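Local coordinates for ALDH21) (Physcomitrella patens subsp. patens, PDB 5MZ5), which oxidises succinic semialdehyde with NADP(+) as the coenzyme, as a member of the aldehyde dehydrogenase family, at residues K384-G389 and P398-D403. Residues are numbered along the deposited sequence; the frame is centred on the assembly and turned at random.
Sequences KLLTGG and PTVIED
A beta bulge sets Leu-386 and Thr-387 together against Val-400, where strand 384-387 runs antiparallel to strand 395-402. Before it the ladder is regular: Lys-384 and Glu-402 are a hydrogen-bonded pair, with Lys-384 N to Glu-402 O and Glu-402 N to Lys-384 O both at 2.8 Å. At the bulge Leu-386 N reaches Val-400 O at 2.9 Å, while the return bond, Val-400 N to Thr-387 O, is weak at 3.3 Å. Within the bulge the CB of Leu-386 points toward the partner strand. With CG anti to its own carbonyl carbon (chi1 -58°), Leu-386 brings CD1 to 3.9 Å from Val-400 CG1 and also near Glu-402 CB; Lys-337 and Val-341 of helix 333-345 touch it as well. An alanine here would be likely to leave a gap between Val-400, the stem of Glu-402 and that helix. Alongside, the extended chains of Lys-384 and Glu-402 point the same way; Lys-384 CD lies 3.4 Å from Glu-402 OE1, though Lys-384 NZ, at 4.0 Å from the same oxygen, is too far for a salt bridge, and Glu-402 OE2 is held instead by Lys-337 and Tyr-333. On the other face Leu-385 CD1 meets Thr-399 CG2 at 3.6 Å, and Leu-385 also touches Val-379 of helix 365-380. Past the bulge, Thr-399 OG1, which also bonds Glu-397 O, takes a weak bond from Gly-389 N, and a water links Thr-387 OG1, itself bonded to Lys-345, to Pro-398 O. On its other side strand 395-402 pairs in parallel with strand 419-425, making this a bulged antiparallel pairing at the margin of the largely parallel sheet of the aldehyde dehydrogenase catalytic domain.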
ATOM      1  N   LYS A 384     -45.780 -20.735  -6.490  1.00 38.91           N
ATOM      2  CA  LYS A 384     -46.038 -22.153  -6.236  1.00 39.46           C
ATOM      3  C   LYS A 384     -45.226 -22.639  -5.027  1.00 42.79           C
ATOM      4  O   LYS A 384     -43.991 -22.674  -5.079  1.00 42.63           O
ATOM      5  CB  LYS A 384     -45.770 -23.012  -7.494  1.00 41.98           C
ATOM      6  CG  LYS A 384     -46.176 -24.476  -7.334  1.00 56.59           C
ATOM      7  CD  LYS A 384     -45.579 -25.344  -8.436  1.00 69.24           C
ATOM      8  CE  LYS A 384     -45.696 -26.816  -8.129  1.00 82.83           C
ATOM      9  NZ  LYS A 384     -44.788 -27.629  -8.979  1.00 94.72           N
ATOM     10  N   LEU A 385     -45.927 -23.007  -3.941  1.00 37.10           N
ATOM     11  CA  LEU A 385     -45.300 -23.503  -2.725  1.00 35.87           C
ATOM     12  C   LEU A 385     -44.757 -24.916  -2.964  1.00 41.17           C
ATOM     13  O   LEU A 385     -45.523 -25.826  -3.298  1.00 42.24           O
ATOM     14  CB  LEU A 385     -46.306 -23.466  -1.559  1.00 35.47           C
ATOM     15  CG  LEU A 385     -45.791 -23.845  -0.160  1.00 38.87           C
ATOM     16  CD1 LEU A 385     -44.850 -22.769   0.407  1.00 37.20           C
ATOM     17  CD2 LEU A 385     -46.950 -24.059   0.785  1.00 40.17           C
ATOM     18  N   LEU A 386     -43.426 -25.080  -2.838  1.00 37.17           N
ATOM     19  CA  LEU A 386     -42.766 -26.371  -3.053  1.00 36.93           C
ATOM     20  C   LEU A 386     -42.640 -27.182  -1.772  1.00 40.70           C
ATOM     21  O   LEU A 386     -42.692 -28.415  -1.824  1.00 41.05           O
ATOM     22  CB  LEU A 386     -41.406 -26.219  -3.749  1.00 35.92           C
ATOM     23  CG  LEU A 386     -41.390 -25.518  -5.108  1.00 39.35           C
ATOM     24  CD1 LEU A 386     -39.958 -25.449  -5.654  1.00 38.53           C
ATOM     25  CD2 LEU A 386     -42.344 -26.186  -6.119  1.00 39.20           C
ATOM     26  N   THR A 387     -42.482 -26.484  -0.624  1.00 36.04           N
ATOM     27  CA  THR A 387     -42.367 -27.082   0.716  1.00 35.49           C
ATOM     28  C   THR A 387     -42.519 -26.001   1.796  1.00 39.81           C
ATOM     29  O   THR A 387     -42.308 -24.819   1.515  1.00 39.03           O
ATOM     30  CB  THR A 387     -41.039 -27.864   0.841  1.00 40.74           C
ATOM     31  OG1 THR A 387     -41.057 -28.649   2.030  1.00 40.44           O
ATOM     32  CG2 THR A 387     -39.797 -26.953   0.784  1.00 35.71           C
ATOM     33  N   GLY A 388     -42.861 -26.422   3.010  1.00 37.22           N
ATOM     34  CA  GLY A 388     -42.997 -25.553   4.175  1.00 37.11           C
ATOM     35  C   GLY A 388     -44.129 -24.552   4.110  1.00 40.74           C
ATOM     36  O   GLY A 388     -45.203 -24.854   3.584  1.00 40.52           O
ATOM     37  N   GLY A 389     -43.883 -23.367   4.664  1.00 36.85           N
ATOM     38  CA  GLY A 389     -44.866 -22.282   4.695  1.00 36.95           C
ATOM     39  C   GLY A 389     -45.795 -22.255   5.899  1.00 41.12           C
ATOM     40  O   GLY A 389     -46.636 -21.356   6.000  1.00 42.17           O
ATOM     41  N   PRO A 398     -38.894 -24.400   7.043  1.00 31.17           N
ATOM     42  CA  PRO A 398     -38.050 -23.948   5.909  1.00 29.59           C
ATOM     43  C   PRO A 398     -38.906 -24.043   4.632  1.00 33.59           C
ATOM     44  O   PRO A 398     -39.541 -25.068   4.366  1.00 32.25           O
ATOM     45  CB  PRO A 398     -36.849 -24.900   5.934  1.00 30.85           C
ATOM     46  CG  PRO A 398     -37.288 -26.067   6.720  1.00 35.91           C
ATOM     47  CD  PRO A 398     -38.411 -25.671   7.627  1.00 31.51           C
ATOM     48  N   THR A 399     -39.049 -22.908   3.948  1.00 31.52           N
ATOM     49  CA  THR A 399     -39.944 -22.737   2.812  1.00 31.62           C
ATOM     50  C   THR A 399     -39.215 -22.453   1.513  1.00 35.11           C
ATOM     51  O   THR A 399     -38.226 -21.731   1.508  1.00 34.36           O
ATOM     52  CB  THR A 399     -40.927 -21.590   3.147  1.00 37.31           C
ATOM     53  OG1 THR A 399     -41.520 -21.815   4.427  1.00 37.69           O
ATOM     54  CG2 THR A 399     -42.013 -21.398   2.102  1.00 35.50           C
ATOM     55  N   VAL A 400     -39.752 -22.994   0.405  1.00 32.79           N
ATOM     56  CA  VAL A 400     -39.308 -22.767  -0.976  1.00 32.64           C
ATOM     57  C   VAL A 400     -40.548 -22.457  -1.823  1.00 35.80           C
ATOM     58  O   VAL A 400     -41.493 -23.231  -1.837  1.00 34.33           O
ATOM     59  CB  VAL A 400     -38.447 -23.902  -1.607  1.00 36.12           C
ATOM     60  CG1 VAL A 400     -37.902 -23.477  -2.975  1.00 35.11           C
ATOM     61  CG2 VAL A 400     -37.300 -24.306  -0.683  1.00 35.40           C
ATOM     62  N   ILE A 401     -40.546 -21.304  -2.489  1.00 34.24           N
ATOM     63  CA  ILE A 401     -41.647 -20.865  -3.348  1.00 34.24           C
ATOM     64  C   ILE A 401     -41.090 -20.565  -4.737  1.00 38.98           C
ATOM     65  O   ILE A 401     -40.103 -19.845  -4.874  1.00 37.53           O
ATOM     66  CB  ILE A 401     -42.490 -19.676  -2.791  1.00 36.11           C
ATOM     67  CG1 ILE A 401     -42.494 -19.611  -1.238  1.00 35.67           C
ATOM     68  CG2 ILE A 401     -43.919 -19.720  -3.375  1.00 36.73           C
ATOM     69  CD1 ILE A 401     -43.040 -18.308  -0.627  1.00 36.17           C
ATOM     70  N   GLU A 402     -41.749 -21.105  -5.748  1.00 37.44           N
ATOM     71  CA  GLU A 402     -41.394 -20.986  -7.148  1.00 38.59           C
ATOM     72  C   GLU A 402     -42.229 -19.909  -7.859  1.00 45.51           C
ATOM     73  O   GLU A 402     -43.423 -19.786  -7.606  1.00 45.72           O
ATOM     74  CB  GLU A 402     -41.588 -22.365  -7.800  1.00 40.32           C
ATOM     75  CG  GLU A 402     -41.358 -22.459  -9.292  1.00 47.97           C
ATOM     76  CD  GLU A 402     -41.588 -23.877  -9.771  1.00 67.47           C
ATOM     77  OE1 GLU A 402     -42.764 -24.268  -9.971  1.00 55.61           O
ATOM     78  OE2 GLU A 402     -40.594 -24.633  -9.840  1.00 52.97           O
ATOM     79  N   ASP A 403     -41.564 -19.114  -8.731  1.00 43.45           N
ATOM     80  CA  ASP A 403     -42.144 -18.063  -9.587  1.00 43.69           C
ATOM     81  C   ASP A 403     -43.019 -17.030  -8.840  1.00 45.58           C
ATOM     82  O   ASP A 403     -44.149 -16.738  -9.247  1.00 46.45           O
ATOM     83  CB  ASP A 403     -42.905 -18.692 -10.782  1.00 46.59           C
ATOM     84  CG  ASP A 403     -42.027 -19.564 -11.669  1.00 59.51           C
ATOM     85  OD1 ASP A 403     -40.797 -19.281 -11.763  1.00 58.74           O
ATOM     86  OD2 ASP A 403     -42.559 -20.537 -12.259  1.00 69.45           O
TER
HETATM   87  O   HOH W   1     -40.157 -27.698   4.367  1.00 34.05           O